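Local coordinates for protein inorganic pyrophosphatase (Shewanella sp. AS-11, PDB 6LL8) that probably hydrolyses diphosphate to two phosphates with the help of bound divalent metal ions, as a family II (DHH-type) inorganic pyrophosphatase, at residues S3-G8 with T62-E67; A24-Q29 with D126-K131; E67-V72 with A85-V90; V114-T119 with C142-D147; K152-T157 with R294-V299. One frame throughout, in Å; residues are numbered along the deposited sequence.

In the fold
The chain starts on strand 4-7. After helix 14-29 and strands 34-38 and 59-60 it returns through the loop 62-67, and contact 1 closes there. Glu-67 is shared with contact 3, which joins the next strands of the same parallel sheet, 68-72 and 88-94. Contact 2 opens on helix 14-29, within the span of contact 1, and closes at the end of helix 117-128, so the two cross and contact 3 falls wholly within its loop. Contact 4 opens at the start of helix 117-128, before contact 2 has closed, and crosses it. Contact 5 follows in series and brings helix 294-307 of the C-terminal part to the diphosphate analogue that contact 4 also touches.

Contact 1 (S3-G8 with T62-E67); sequences SMYVVG and TSYAGE
Tyr-5 meets Tyr-64 and Glu-67 where strand 4-7 of the central parallel sheet is covered by the loop that leads into strand 68-72. The two tyrosine rings form an offset edge-to-face pair. The edge of Tyr-64 is turned toward the face of Tyr-5, with the planes at 83°. The closest touch is Tyr-64 CE2 on Tyr-5 CB, 3.6 Å. In turn Tyr-5 CB lies at the edge of the Tyr-64 ring. Farther along the strand, Val-7 and Tyr-64 point at each other from opposite directions, with Val-7 CG2 3.7 Å from Tyr-64 OH. That hydroxyl is hydrogen-bonded to Lys-61 O.

Glu-67 takes another part of the Tyr-5 ring. Its carboxylate stands 85° from the ring plane, and OE1 lies at the ring edge, 3.4 Å from Tyr-5 CE2. The bend of the glutamate chain at chi2 (-66°) brings the carboxylate back to the ring. A type II turn from Tyr-64 to Glu-67, closed by Glu-67 N to Tyr-64 O, holds both residues against strand 4-7. Lys-61 adds cation-pi contacts to both tyrosines. Two waters complete the link: one donates to Ser-3 O and Glu-67 OE1, and the other joins Tyr-5 OH to Glu-67 OE2, 2.9 Å from the carboxylate oxygen.

Contact 2 (A24-Q29 with D126-K131); sequences AYLKNQ and DFYQVK
Leu-26, on the last turns of helix 14-29, and Val-130, just past the end of helix 117-128, carry most of this contact. Leu-26 CD1 rests on the valine, 3.7 Å from Val-130 CB and equally close to CG2. The leucine has CG trans to its backbone N (chi1 173°), which carries the two methyls across to the other segment. Its second methyl, CD2, lies 4.1 Å from Tyr-128 CD2, and the two side chains meet at about a right angle. Val-130 CG1 also touches Gln-29 CB.

Val-130 is placed by a Schellman motif. Gln-129, with positive phi, ends the helix, and Val-130 N bonds back to Tyr-125 O. Water bridges flank the apolar centre: one joins Tyr-25 OH to Lys-131 O, another Lys-27 NZ to Tyr-128 OH.

The contact is apolar packing near the surface, away from the active site. Tyr-125 of helix 117-128 also packs on Tyr-25, Leu-26 and Val-130. Elsewhere on helix 14-29, Ala-24 and Lys-27 lie against strands 4-7 and 34-38.

Contact 3 (E67-V72 with A85-V90); sequences EEVYIV and AQATIV
The Tyr-70 ring meets Val-90 CG2 obliquely, with the methyl 4.2 Å from Tyr-70 CD2. Tyr-70 OH is hydrogen-bonded to Glu-108 of the next strand but one. The Glu-68 side chain runs at about a right angle to Val-90, and Val-90 CG1 is 3.8 Å from Glu-68 OE2.

These side chains sit on two neighbouring strands of the parallel sheet, 68-72 and 88-94. Glu-68 pairs with Thr-88 and Val-69 with Ile-89, so the glutamate and threonine share one face of the sheet and the valine and isoleucine the other. Three backbone bonds join the strands. Thr-88 N donates to Glu-67 O at 2.9 Å, almost straight (172°). Val-69 N donates to Thr-88 O. Val-90 N donates to Val-69 O, tilted 30° from the carbonyl plane. A CA-H...O contact from Glu-68 CA to Thr-88 O, 3.2 Å, supplements them.

On the face of Val-69, Val-69 CG2 touches Ala-87 CB at 4.0 Å and Ile-71 CG1 touches Ile-89 CG2 at 4.1 Å. At the Glu-67 end, one water donates to Glu-67 O and is hydrogen-bonded to Thr-88 OG1.

Strand 68-72 also bonds to strand 4-7, so it is an inner strand and leads on to the metal ligand Asp-73. Backbone bonds thus fix the register here, while the side chains add an apolar side and a more polar, water-linked one.

Contact 4 (V114-T119 with C142-D147); sequences VGCSNT and CAILSD. Unlike the reference sequence in segment 114-119: Ser-117 (reference Arg). With MG (magnesium ion), chain D; MG (magnesium ion), chain F; 2PN (imidodiphosphoric acid), chain I.
Cys-116 caps the start of helix 117-128 and lies over the last turns of helix 134-147, its CA 5.3 Å from that of Ile-144. Its SG receives a weak capping bond from Asn-118 N. With SG opposite the backbone N across CA-CB (chi1 -176°), the sulfur also packs on the other helix, 3.6 Å from Ile-144 CG1. Ile-144 is held from a second direction by Thr-119, whose OG1 lies 3.5 Å from Ile-144 CD1 while its hydroxyl is bonded to Asp-160. Asn-118 ND2 touches Ala-143 CB and is hydrogen-bonded to Asp-15. A valine in place of Ile-144 would lack CD1, and would probably leave a gap beside Thr-119 and weaken the grip of the two helices.

One turn on, Asp-147 CB sits against Gly-115 O at 3.2 Å. Its carboxylate bridges two magnesium ions: OD2 binds one at 2.1 Å and OD1 the other at 2.2 Å. Both metals also hold oxygens of the imidodiphosphate P1 group. Asp-15, Asp-73 and His-95 share the first ion, and Asp-13 the second. The close packing of the helix start on helix 134-147 is consistent with holding the bridging carboxylate at the metal centre, where the two cations would be expected to draw charge from the phosphoryl group.

Contact 5 (K152-T157 with R294-V299); sequences KSPTCT and RKKQVV. With 2PN (imidodiphosphoric acid), chain I.
Helix 294-307 of the DHHA2 domain begins at the diphosphate pocket, and its first turns lie against the loop 152-157 that joins helices 134-147 and 158-171. Across the contact Thr-155 CG2 packs against two lysines, 3.8 Å from Lys-296 CB and 3.9 Å from Lys-295 CG. Pro-154 packs on Lys-296 and Gln-297. Its CG is 3.4 Å from Gln-297 OE1, the side chains crossing at about a right angle, and its carbonyl oxygen lies by Lys-296 CE. Gln-297 OE1 itself is bonded to Leu-292 N and Ser-293 N. The type I turn from Ser-153 to Cys-156 presents both Pro-154 and Thr-155.

The two residues at the helix start grip the P2 group of imidodiphosphate. Arg-294 comes edge-on: NE donates to O4 at 2.8 Å, nearly straight (174°), and NH2 donates to O5 at 3.0 Å. Asp-202 forms a salt bridge with NH2 and probably steadies the guanidinium. A leucine in place of Arg-294 would probably leave O4 and O5 without these donors and Asp-202 without this partner.

The backbone N-H of Lys-295 donates to O6. Its chain bends at chi3 and chi4 (both 60°) toward the ligand, and NZ hydrogen-bonds to O6 and, on P1, to O3. A water accepts from the same ammonium and is hydrogen-bonded to Thr-155 OG1, 2.8 Å from that hydroxyl.

Contact 1 (S3-G8 with T62-E67)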
# COMPACT_ATOMS: atom_id res chain seq x y z
N SER A 3 11.04 -17.79 -15.28
CA SER A 3 10.81 -16.33 -15.04
C SER A 3 10.84 -16.05 -13.56
O SER A 3 10.37 -16.89 -12.80
CB SER A 3 9.47 -15.88 -15.59
OG SER A 3 9.43 -15.86 -17.01
N MET A 4 11.35 -14.89 -13.18
CA MET A 4 11.11 -14.36 -11.83
C MET A 4 9.64 -13.96 -11.72
O MET A 4 9.00 -13.63 -12.73
CB MET A 4 12.01 -13.16 -11.54
CG MET A 4 11.62 -11.88 -12.27
SD MET A 4 12.75 -10.51 -12.00
CE MET A 4 13.97 -10.89 -13.26
N TYR A 5 9.15 -13.93 -10.50
CA TYR A 5 7.83 -13.37 -10.20
C TYR A 5 8.02 -12.03 -9.54
O TYR A 5 8.78 -11.90 -8.58
CB TYR A 5 7.03 -14.32 -9.32
CG TYR A 5 6.57 -15.54 -10.06
CD1 TYR A 5 5.39 -15.54 -10.76
CD2 TYR A 5 7.31 -16.70 -10.04
CE1 TYR A 5 4.96 -16.64 -11.46
CE2 TYR A 5 6.89 -17.82 -10.73
CZ TYR A 5 5.71 -17.79 -11.44
OH TYR A 5 5.28 -18.90 -12.11
N VAL A 6 7.27 -11.06 -10.01
CA VAL A 6 7.26 -9.69 -9.47
C VAL A 6 5.99 -9.51 -8.68
O VAL A 6 4.90 -9.66 -9.27
CB VAL A 6 7.38 -8.66 -10.60
CG1 VAL A 6 7.54 -7.28 -9.99
CG2 VAL A 6 8.54 -8.98 -11.54
N VAL A 7 6.08 -9.28 -7.38
CA VAL A 7 4.87 -9.36 -6.54
C VAL A 7 4.98 -8.38 -5.37
O VAL A 7 6.00 -8.29 -4.68
CB VAL A 7 4.60 -10.79 -6.11
CG1 VAL A 7 5.70 -11.35 -5.28
CG2 VAL A 7 3.28 -10.92 -5.38
N GLY A 8 3.88 -7.70 -5.15
CA GLY A 8 3.73 -6.75 -4.06
C GLY A 8 3.15 -7.36 -2.81
O GLY A 8 3.15 -8.56 -2.62
N THR A 62 0.20 -17.75 -4.65
CA THR A 62 0.49 -17.60 -3.21
C THR A 62 1.74 -18.38 -2.78
O THR A 62 2.27 -18.05 -1.70
CB THR A 62 -0.73 -17.92 -2.37
OG1 THR A 62 -1.19 -19.23 -2.69
CG2 THR A 62 -1.82 -16.91 -2.61
N SER A 63 2.18 -19.37 -3.52
CA SER A 63 3.38 -20.14 -3.13
C SER A 63 4.51 -19.86 -4.11
O SER A 63 4.34 -19.94 -5.33
CB SER A 63 3.12 -21.58 -2.97
OG SER A 63 4.35 -22.28 -3.01
N TYR A 64 5.64 -19.53 -3.53
CA TYR A 64 6.82 -19.11 -4.31
C TYR A 64 8.07 -19.89 -3.92
O TYR A 64 9.15 -19.56 -4.41
CB TYR A 64 7.09 -17.61 -4.12
CG TYR A 64 5.99 -16.77 -4.70
CD1 TYR A 64 4.83 -16.58 -3.99
CD2 TYR A 64 6.09 -16.20 -5.96
CE1 TYR A 64 3.79 -15.84 -4.50
CE2 TYR A 64 5.05 -15.44 -6.48
CZ TYR A 64 3.91 -15.24 -5.74
OH TYR A 64 2.88 -14.50 -6.25
N ALA A 65 7.95 -20.96 -3.15
CA ALA A 65 9.14 -21.76 -2.83
C ALA A 65 9.83 -22.18 -4.13
O ALA A 65 9.15 -22.63 -5.08
CB ALA A 65 8.78 -22.98 -2.04
N GLY A 66 11.15 -22.08 -4.17
CA GLY A 66 11.94 -22.49 -5.34
C GLY A 66 11.99 -21.44 -6.44
O GLY A 66 12.68 -21.67 -7.43
N GLU A 67 11.24 -20.37 -6.32
CA GLU A 67 11.17 -19.32 -7.34
C GLU A 67 12.14 -18.20 -7.03
O GLU A 67 12.58 -18.07 -5.88
CB GLU A 67 9.76 -18.74 -7.42
CG GLU A 67 8.67 -19.76 -7.69
CD GLU A 67 8.70 -20.45 -9.04
OE1 GLU A 67 9.43 -20.01 -9.94
OE2 GLU A 67 7.96 -21.41 -9.21
O HOH W 1 11.22 -18.08 -10.53
O HOH W 2 5.54 -21.36 -10.84

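Contact 2 (A24-Q29 with D126-K131)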
# COMPACT_ATOMS: atom_id res chain seq x y z
N ALA A 24 7.52 -5.99 -14.30
CA ALA A 24 7.65 -7.20 -15.14
C ALA A 24 7.87 -6.81 -16.59
O ALA A 24 8.67 -7.44 -17.30
CB ALA A 24 6.45 -8.10 -14.99
N TYR A 25 7.16 -5.80 -17.08
CA TYR A 25 7.33 -5.37 -18.49
C TYR A 25 8.77 -4.94 -18.69
O TYR A 25 9.43 -5.32 -19.68
CB TYR A 25 6.35 -4.25 -18.82
CG TYR A 25 6.54 -3.73 -20.24
CD1 TYR A 25 5.97 -4.37 -21.32
CD2 TYR A 25 7.34 -2.65 -20.48
CE1 TYR A 25 6.19 -3.88 -22.59
CE2 TYR A 25 7.61 -2.17 -21.75
CZ TYR A 25 7.01 -2.79 -22.82
OH TYR A 25 7.25 -2.34 -24.10
N LEU A 26 9.29 -4.09 -17.81
CA LEU A 26 10.68 -3.59 -17.93
C LEU A 26 11.65 -4.76 -17.93
O LEU A 26 12.54 -4.80 -18.80
CB LEU A 26 10.96 -2.66 -16.75
CG LEU A 26 12.41 -2.18 -16.63
CD1 LEU A 26 12.88 -1.48 -17.90
CD2 LEU A 26 12.56 -1.31 -15.43
N LYS A 27 11.54 -5.70 -17.01
CA LYS A 27 12.45 -6.85 -16.94
C LYS A 27 12.38 -7.64 -18.26
O LYS A 27 13.44 -7.99 -18.81
CB LYS A 27 12.07 -7.73 -15.75
CG LYS A 27 12.52 -7.17 -14.43
CD LYS A 27 14.01 -7.09 -14.29
CE LYS A 27 14.47 -7.01 -12.86
NZ LYS A 27 15.93 -7.01 -12.77
N ASN A 28 11.21 -7.91 -18.77
CA ASN A 28 11.12 -8.64 -20.05
C ASN A 28 11.80 -7.84 -21.16
O ASN A 28 12.45 -8.44 -22.02
CB ASN A 28 9.69 -9.02 -20.37
CG ASN A 28 9.21 -10.13 -19.46
OD1 ASN A 28 9.88 -11.15 -19.34
ND2 ASN A 28 8.05 -9.97 -18.85
N GLN A 29 11.66 -6.54 -21.18
CA GLN A 29 12.25 -5.72 -22.25
C GLN A 29 13.77 -5.79 -22.18
O GLN A 29 14.40 -5.60 -23.25
CB GLN A 29 11.78 -4.27 -22.21
CG GLN A 29 10.33 -4.07 -22.63
CD GLN A 29 10.01 -4.53 -24.03
OE1 GLN A 29 10.54 -3.95 -24.98
NE2 GLN A 29 9.35 -5.67 -24.11
N ASP A 126 14.18 4.72 -16.65
CA ASP A 126 15.13 5.77 -17.09
C ASP A 126 16.54 5.20 -17.10
O ASP A 126 17.31 5.47 -18.05
CB ASP A 126 15.11 6.99 -16.17
CG ASP A 126 13.84 7.82 -16.17
OD1 ASP A 126 13.07 7.71 -17.09
OD2 ASP A 126 13.68 8.61 -15.19
N PHE A 127 16.90 4.46 -16.08
CA PHE A 127 18.25 3.90 -15.97
C PHE A 127 18.53 2.98 -17.15
O PHE A 127 19.64 3.01 -17.72
CB PHE A 127 18.39 3.14 -14.65
CG PHE A 127 19.70 2.42 -14.49
CD1 PHE A 127 20.88 3.11 -14.25
CD2 PHE A 127 19.77 1.04 -14.64
CE1 PHE A 127 22.08 2.42 -14.14
CE2 PHE A 127 20.97 0.37 -14.53
CZ PHE A 127 22.12 1.07 -14.27
N TYR A 128 17.60 2.10 -17.50
CA TYR A 128 17.78 1.13 -18.59
C TYR A 128 17.49 1.73 -19.97
O TYR A 128 17.69 1.07 -20.99
CB TYR A 128 16.90 -0.10 -18.33
CG TYR A 128 17.34 -0.95 -17.18
CD1 TYR A 128 18.50 -1.70 -17.27
CD2 TYR A 128 16.61 -1.00 -16.02
CE1 TYR A 128 18.89 -2.54 -16.25
CE2 TYR A 128 17.01 -1.82 -14.97
CZ TYR A 128 18.14 -2.60 -15.09
OH TYR A 128 18.49 -3.41 -14.05
N GLN A 129 16.97 2.94 -20.00
CA GLN A 129 16.61 3.64 -21.26
C GLN A 129 15.60 2.80 -22.05
O GLN A 129 15.67 2.69 -23.28
CB GLN A 129 17.86 3.98 -22.07
CG GLN A 129 18.82 4.93 -21.37
CD GLN A 129 20.04 5.16 -22.24
OE1 GLN A 129 20.94 4.32 -22.33
NE2 GLN A 129 20.01 6.25 -22.96
N VAL A 130 14.61 2.29 -21.35
CA VAL A 130 13.48 1.55 -21.95
C VAL A 130 12.26 2.47 -22.05
O VAL A 130 11.89 3.16 -21.07
CB VAL A 130 13.18 0.30 -21.12
CG1 VAL A 130 11.90 -0.36 -21.54
CG2 VAL A 130 14.35 -0.66 -21.22
N LYS A 131 11.62 2.48 -23.21
CA LYS A 131 10.44 3.31 -23.44
C LYS A 131 9.28 2.77 -22.60
O LYS A 131 9.06 1.56 -22.49
CB LYS A 131 10.05 3.26 -24.92
CG LYS A 131 11.09 3.81 -25.85
CD LYS A 131 11.56 5.23 -25.55
CE LYS A 131 12.63 5.68 -26.51
NZ LYS A 131 13.98 5.20 -26.12
O HOH W 3 9.06 -0.40 -24.34
O HOH W 4 16.47 -4.34 -12.45

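Contact 3 (E67-V72 with A85-V90)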
# COMPACT_ATOMS: atom_id res chain seq x y z
N GLU A 67 11.24 -20.37 -6.32
CA GLU A 67 11.17 -19.32 -7.34
C GLU A 67 12.14 -18.20 -7.03
O GLU A 67 12.58 -18.07 -5.88
CB GLU A 67 9.76 -18.74 -7.42
CG GLU A 67 8.67 -19.76 -7.69
CD GLU A 67 8.70 -20.45 -9.04
OE1 GLU A 67 9.43 -20.01 -9.94
OE2 GLU A 67 7.96 -21.41 -9.21
N GLU A 68 12.41 -17.37 -8.03
CA GLU A 68 13.07 -16.07 -7.85
C GLU A 68 11.96 -15.02 -7.81
O GLU A 68 11.06 -15.02 -8.65
CB GLU A 68 14.04 -15.77 -8.97
CG GLU A 68 15.30 -16.63 -8.91
CD GLU A 68 16.18 -16.44 -10.13
OE1 GLU A 68 15.66 -16.60 -11.22
OE2 GLU A 68 17.39 -16.26 -9.95
N VAL A 69 12.06 -14.13 -6.83
CA VAL A 69 11.01 -13.15 -6.55
C VAL A 69 11.61 -11.76 -6.49
O VAL A 69 12.61 -11.52 -5.81
CB VAL A 69 10.28 -13.48 -5.25
CG1 VAL A 69 9.22 -12.46 -4.93
CG2 VAL A 69 9.68 -14.85 -5.30
N TYR A 70 10.96 -10.83 -7.17
CA TYR A 70 11.26 -9.39 -7.08
C TYR A 70 10.10 -8.79 -6.32
O TYR A 70 8.95 -8.75 -6.80
CB TYR A 70 11.45 -8.77 -8.46
CG TYR A 70 12.37 -7.58 -8.46
CD1 TYR A 70 12.09 -6.45 -7.71
CD2 TYR A 70 13.51 -7.56 -9.25
CE1 TYR A 70 12.96 -5.37 -7.70
CE2 TYR A 70 14.38 -6.48 -9.27
CZ TYR A 70 14.10 -5.38 -8.47
OH TYR A 70 14.93 -4.29 -8.40
N ILE A 71 10.39 -8.37 -5.09
CA ILE A 71 9.40 -7.83 -4.15
C ILE A 71 9.13 -6.37 -4.52
O ILE A 71 10.06 -5.61 -4.76
CB ILE A 71 9.93 -7.94 -2.72
CG1 ILE A 71 10.15 -9.40 -2.30
CG2 ILE A 71 9.06 -7.18 -1.72
CD1 ILE A 71 8.93 -10.19 -2.03
N VAL A 72 7.87 -5.97 -4.46
CA VAL A 72 7.43 -4.58 -4.70
C VAL A 72 6.69 -4.09 -3.46
O VAL A 72 5.81 -4.76 -2.95
CB VAL A 72 6.52 -4.54 -5.95
CG1 VAL A 72 6.05 -3.14 -6.26
CG2 VAL A 72 7.20 -5.14 -7.15
N ALA A 85 10.76 -17.61 2.56
CA ALA A 85 12.09 -18.07 3.02
C ALA A 85 12.62 -19.21 2.15
O ALA A 85 13.83 -19.43 2.18
CB ALA A 85 12.05 -18.49 4.47
N GLN A 86 11.75 -19.90 1.42
CA GLN A 86 12.18 -20.98 0.52
C GLN A 86 12.27 -20.51 -0.92
O GLN A 86 12.53 -21.33 -1.81
CB GLN A 86 11.23 -22.16 0.65
CG GLN A 86 11.32 -22.88 2.00
CD GLN A 86 10.41 -22.27 3.03
OE1 GLN A 86 9.20 -22.15 2.82
NE2 GLN A 86 10.99 -21.98 4.19
N ALA A 87 12.07 -19.22 -1.15
CA ALA A 87 12.31 -18.57 -2.46
C ALA A 87 13.65 -17.86 -2.41
O ALA A 87 14.26 -17.76 -1.33
CB ALA A 87 11.20 -17.59 -2.76
N THR A 88 14.06 -17.30 -3.52
CA THR A 88 15.23 -16.44 -3.58
C THR A 88 14.73 -15.05 -3.96
O THR A 88 14.20 -14.85 -5.06
CB THR A 88 16.26 -16.93 -4.58
OG1 THR A 88 16.68 -18.24 -4.20
CG2 THR A 88 17.45 -16.01 -4.67
N ILE A 89 14.92 -14.10 -3.05
CA ILE A 89 14.58 -12.69 -3.36
C ILE A 89 15.71 -12.11 -4.18
O ILE A 89 16.86 -12.00 -3.68
CB ILE A 89 14.33 -11.88 -2.08
CG1 ILE A 89 13.16 -12.44 -1.28
CG2 ILE A 89 14.09 -10.42 -2.42
CD1 ILE A 89 13.04 -11.93 0.13
N VAL A 90 15.43 -11.78 -5.44
CA VAL A 90 16.41 -11.19 -6.34
C VAL A 90 16.37 -9.67 -6.31
O VAL A 90 17.33 -9.03 -6.73
CB VAL A 90 16.30 -11.74 -7.76
CG1 VAL A 90 16.63 -13.23 -7.78
CG2 VAL A 90 14.95 -11.45 -8.41
O HOH W 5 14.77 -20.11 -5.05

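Contact 4 (V114-T119 with C142-D147)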
# COMPACT_ATOMS: atom_id res chain seq x y z
N VAL A 114 10.24 8.03 -1.16
CA VAL A 114 9.38 8.83 -2.04
C VAL A 114 7.94 8.42 -1.83
O VAL A 114 7.58 7.54 -1.03
CB VAL A 114 9.84 8.73 -3.49
CG1 VAL A 114 11.24 9.34 -3.64
CG2 VAL A 114 9.76 7.30 -4.03
N GLY A 115 7.07 9.06 -2.59
CA GLY A 115 5.62 8.85 -2.44
C GLY A 115 5.07 7.56 -2.97
O GLY A 115 3.98 7.20 -2.55
N CYS A 116 5.75 6.87 -3.87
CA CYS A 116 5.15 5.70 -4.53
C CYS A 116 6.24 4.77 -5.05
O CYS A 116 7.23 5.26 -5.62
CB CYS A 116 4.24 6.18 -5.64
SG CYS A 116 3.34 4.85 -6.45
N SER A 117 6.04 3.46 -4.94
CA SER A 117 7.00 2.53 -5.54
C SER A 117 7.12 2.76 -7.03
O SER A 117 8.20 2.58 -7.61
CB SER A 117 6.61 1.08 -5.31
OG SER A 117 6.54 0.73 -3.95
N ASN A 118 6.04 3.12 -7.70
CA ASN A 118 6.06 3.32 -9.16
C ASN A 118 6.90 4.53 -9.54
O ASN A 118 7.37 4.55 -10.69
CB ASN A 118 4.65 3.38 -9.76
CG ASN A 118 4.07 2.00 -10.04
OD1 ASN A 118 4.33 1.47 -11.13
ND2 ASN A 118 3.41 1.38 -9.08
N THR A 119 7.12 5.48 -8.64
CA THR A 119 8.09 6.57 -8.91
C THR A 119 9.48 5.97 -9.07
O THR A 119 10.26 6.38 -9.96
CB THR A 119 8.01 7.62 -7.82
OG1 THR A 119 6.67 8.13 -7.85
CG2 THR A 119 9.01 8.73 -7.99
N CYS A 142 -1.50 6.46 -12.29
CA CYS A 142 -2.60 6.27 -11.32
C CYS A 142 -2.05 5.80 -9.98
O CYS A 142 -2.51 6.27 -8.92
CB CYS A 142 -3.63 5.29 -11.83
SG CYS A 142 -4.64 5.91 -13.19
N ALA A 143 -1.13 4.85 -9.99
CA ALA A 143 -0.58 4.37 -8.72
C ALA A 143 0.05 5.50 -7.92
O ALA A 143 -0.14 5.58 -6.69
CB ALA A 143 0.44 3.29 -8.97
N ILE A 144 0.77 6.41 -8.58
CA ILE A 144 1.45 7.50 -7.86
C ILE A 144 0.41 8.48 -7.33
O ILE A 144 0.54 8.97 -6.21
CB ILE A 144 2.51 8.17 -8.74
CG1 ILE A 144 3.56 7.18 -9.25
CG2 ILE A 144 3.16 9.32 -7.97
CD1 ILE A 144 4.35 7.68 -10.42
N LEU A 145 -0.60 8.80 -8.13
CA LEU A 145 -1.70 9.67 -7.66
C LEU A 145 -2.39 9.06 -6.46
O LEU A 145 -2.81 9.78 -5.55
CB LEU A 145 -2.68 9.89 -8.80
CG LEU A 145 -2.21 10.82 -9.90
CD1 LEU A 145 -3.08 10.62 -11.13
CD2 LEU A 145 -2.22 12.27 -9.46
N SER A 146 -2.54 7.74 -6.41
CA SER A 146 -3.19 7.06 -5.28
C SER A 146 -2.29 7.13 -4.05
O SER A 146 -2.75 7.57 -2.98
CB SER A 146 -3.52 5.64 -5.66
OG SER A 146 -4.28 5.08 -4.62
N ASP A 147 -1.06 6.67 -4.18
CA ASP A 147 -0.17 6.62 -3.00
C ASP A 147 0.10 8.01 -2.43
O ASP A 147 0.24 8.14 -1.22
CB ASP A 147 1.16 5.97 -3.37
CG ASP A 147 1.22 4.51 -3.04
OD1 ASP A 147 0.17 3.87 -3.10
OD2 ASP A 147 2.33 3.95 -2.84
MG MG D . 3.14 2.10 -2.12
MG MG F . -0.58 2.26 -1.81
P1 2PN I . 1.53 1.92 0.61
O1 2PN I . 1.50 0.41 0.42
O2 2PN I . 0.20 2.57 0.31
O3 2PN I . 2.67 2.55 -0.18
N1 2PN I . 1.87 2.19 2.20
P2 2PN I . 1.01 2.77 3.49
O4 2PN I . 1.21 1.71 4.57
O5 2PN I . -0.44 2.87 3.09
O6 2PN I . 1.61 4.09 3.88
O HOH W 6 3.25 7.10 0.09
O HOH W 7 -2.41 3.20 -0.61
O HOH W 8 -1.69 2.13 -3.95

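Contact 5 (K152-T157 with R294-V299)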
# COMPACT_ATOMS: atom_id res chain seq x y z
N LYS A 152 -1.31 15.27 -1.88
CA LYS A 152 -1.60 15.83 -0.55
C LYS A 152 -0.81 15.13 0.56
O LYS A 152 -0.59 15.70 1.62
CB LYS A 152 -3.08 15.67 -0.22
CG LYS A 152 -4.05 16.42 -1.14
CD LYS A 152 -5.51 16.02 -0.91
CE LYS A 152 -6.51 16.77 -1.79
NZ LYS A 152 -7.72 17.02 -1.02
N SER A 153 -0.47 13.87 0.37
CA SER A 153 0.19 13.10 1.43
C SER A 153 1.56 13.69 1.71
O SER A 153 2.28 14.04 0.77
CB SER A 153 0.32 11.66 1.04
OG SER A 153 0.92 10.93 2.09
N PRO A 154 2.02 13.68 2.96
CA PRO A 154 3.37 14.15 3.27
C PRO A 154 4.47 13.23 2.75
O PRO A 154 5.62 13.64 2.78
CB PRO A 154 3.39 14.25 4.79
CG PRO A 154 2.40 13.27 5.24
CD PRO A 154 1.29 13.33 4.19
N THR A 155 4.12 12.06 2.22
CA THR A 155 5.10 11.23 1.54
C THR A 155 5.44 11.77 0.16
O THR A 155 6.42 11.35 -0.44
CB THR A 155 4.65 9.79 1.42
OG1 THR A 155 3.47 9.79 0.62
CG2 THR A 155 4.42 9.16 2.76
N CYS A 156 4.63 12.65 -0.38
CA CYS A 156 4.84 13.14 -1.76
C CYS A 156 6.12 13.97 -1.81
O CYS A 156 6.38 14.78 -0.92
CB CYS A 156 3.65 13.97 -2.21
SG CYS A 156 3.66 14.34 -3.97
N THR A 157 6.89 13.75 -2.86
CA THR A 157 8.12 14.50 -3.13
C THR A 157 8.02 15.12 -4.51
O THR A 157 7.20 14.75 -5.33
CB THR A 157 9.36 13.60 -3.05
OG1 THR A 157 9.37 12.70 -4.16
CG2 THR A 157 9.43 12.84 -1.75
N ARG A 294 0.08 6.15 6.47
CA ARG A 294 0.41 5.09 7.44
C ARG A 294 1.93 4.95 7.56
O ARG A 294 2.46 4.94 8.68
CB ARG A 294 -0.31 3.81 7.02
CG ARG A 294 0.00 2.58 7.89
CD ARG A 294 -0.90 1.40 7.62
NE ARG A 294 -0.95 1.09 6.21
CZ ARG A 294 -1.97 0.54 5.57
NH1 ARG A 294 -2.96 -0.05 6.22
NH2 ARG A 294 -1.99 0.58 4.24
N LYS A 295 2.65 4.85 6.44
CA LYS A 295 4.11 4.59 6.53
C LYS A 295 4.84 5.75 7.22
O LYS A 295 5.86 5.48 7.85
CB LYS A 295 4.75 4.32 5.16
CG LYS A 295 4.86 5.53 4.25
CD LYS A 295 5.66 5.28 2.96
CE LYS A 295 5.10 4.21 2.06
NZ LYS A 295 3.73 4.52 1.59
N LYS A 296 4.38 6.99 7.09
CA LYS A 296 5.17 8.14 7.58
C LYS A 296 4.64 8.67 8.90
O LYS A 296 5.43 9.13 9.72
CB LYS A 296 5.23 9.23 6.52
CG LYS A 296 6.14 10.38 6.80
CD LYS A 296 6.27 11.32 5.63
CE LYS A 296 7.04 12.58 5.92
NZ LYS A 296 8.43 12.31 6.28
N GLN A 297 3.34 8.64 9.11
CA GLN A 297 2.71 9.32 10.25
C GLN A 297 2.15 8.37 11.29
O GLN A 297 1.79 8.82 12.37
CB GLN A 297 1.63 10.28 9.78
CG GLN A 297 2.17 11.40 8.88
CD GLN A 297 1.05 12.22 8.32
OE1 GLN A 297 0.29 11.76 7.46
NE2 GLN A 297 0.88 13.42 8.83
N VAL A 298 2.00 7.09 10.98
CA VAL A 298 1.38 6.13 11.91
C VAL A 298 2.41 5.12 12.38
O VAL A 298 2.59 4.93 13.59
CB VAL A 298 0.16 5.47 11.25
CG1 VAL A 298 -0.42 4.36 12.11
CG2 VAL A 298 -0.91 6.49 10.94
N VAL A 299 3.06 4.43 11.46
CA VAL A 299 3.97 3.31 11.80
C VAL A 299 5.19 3.76 12.60
O VAL A 299 5.53 3.08 13.57
CB VAL A 299 4.30 2.53 10.54
CG1 VAL A 299 5.46 1.58 10.72
CG2 VAL A 299 3.07 1.76 10.07
P1 2PN I . 1.53 1.92 0.61
O1 2PN I . 1.50 0.41 0.42
O2 2PN I . 0.20 2.57 0.31
O3 2PN I . 2.67 2.55 -0.18
N1 2PN I . 1.87 2.19 2.20
P2 2PN I . 1.01 2.77 3.49
O4 2PN I . 1.21 1.71 4.57
O5 2PN I . -0.44 2.87 3.09
O6 2PN I . 1.61 4.09 3.88
O HOH W 6 3.25 7.10 0.09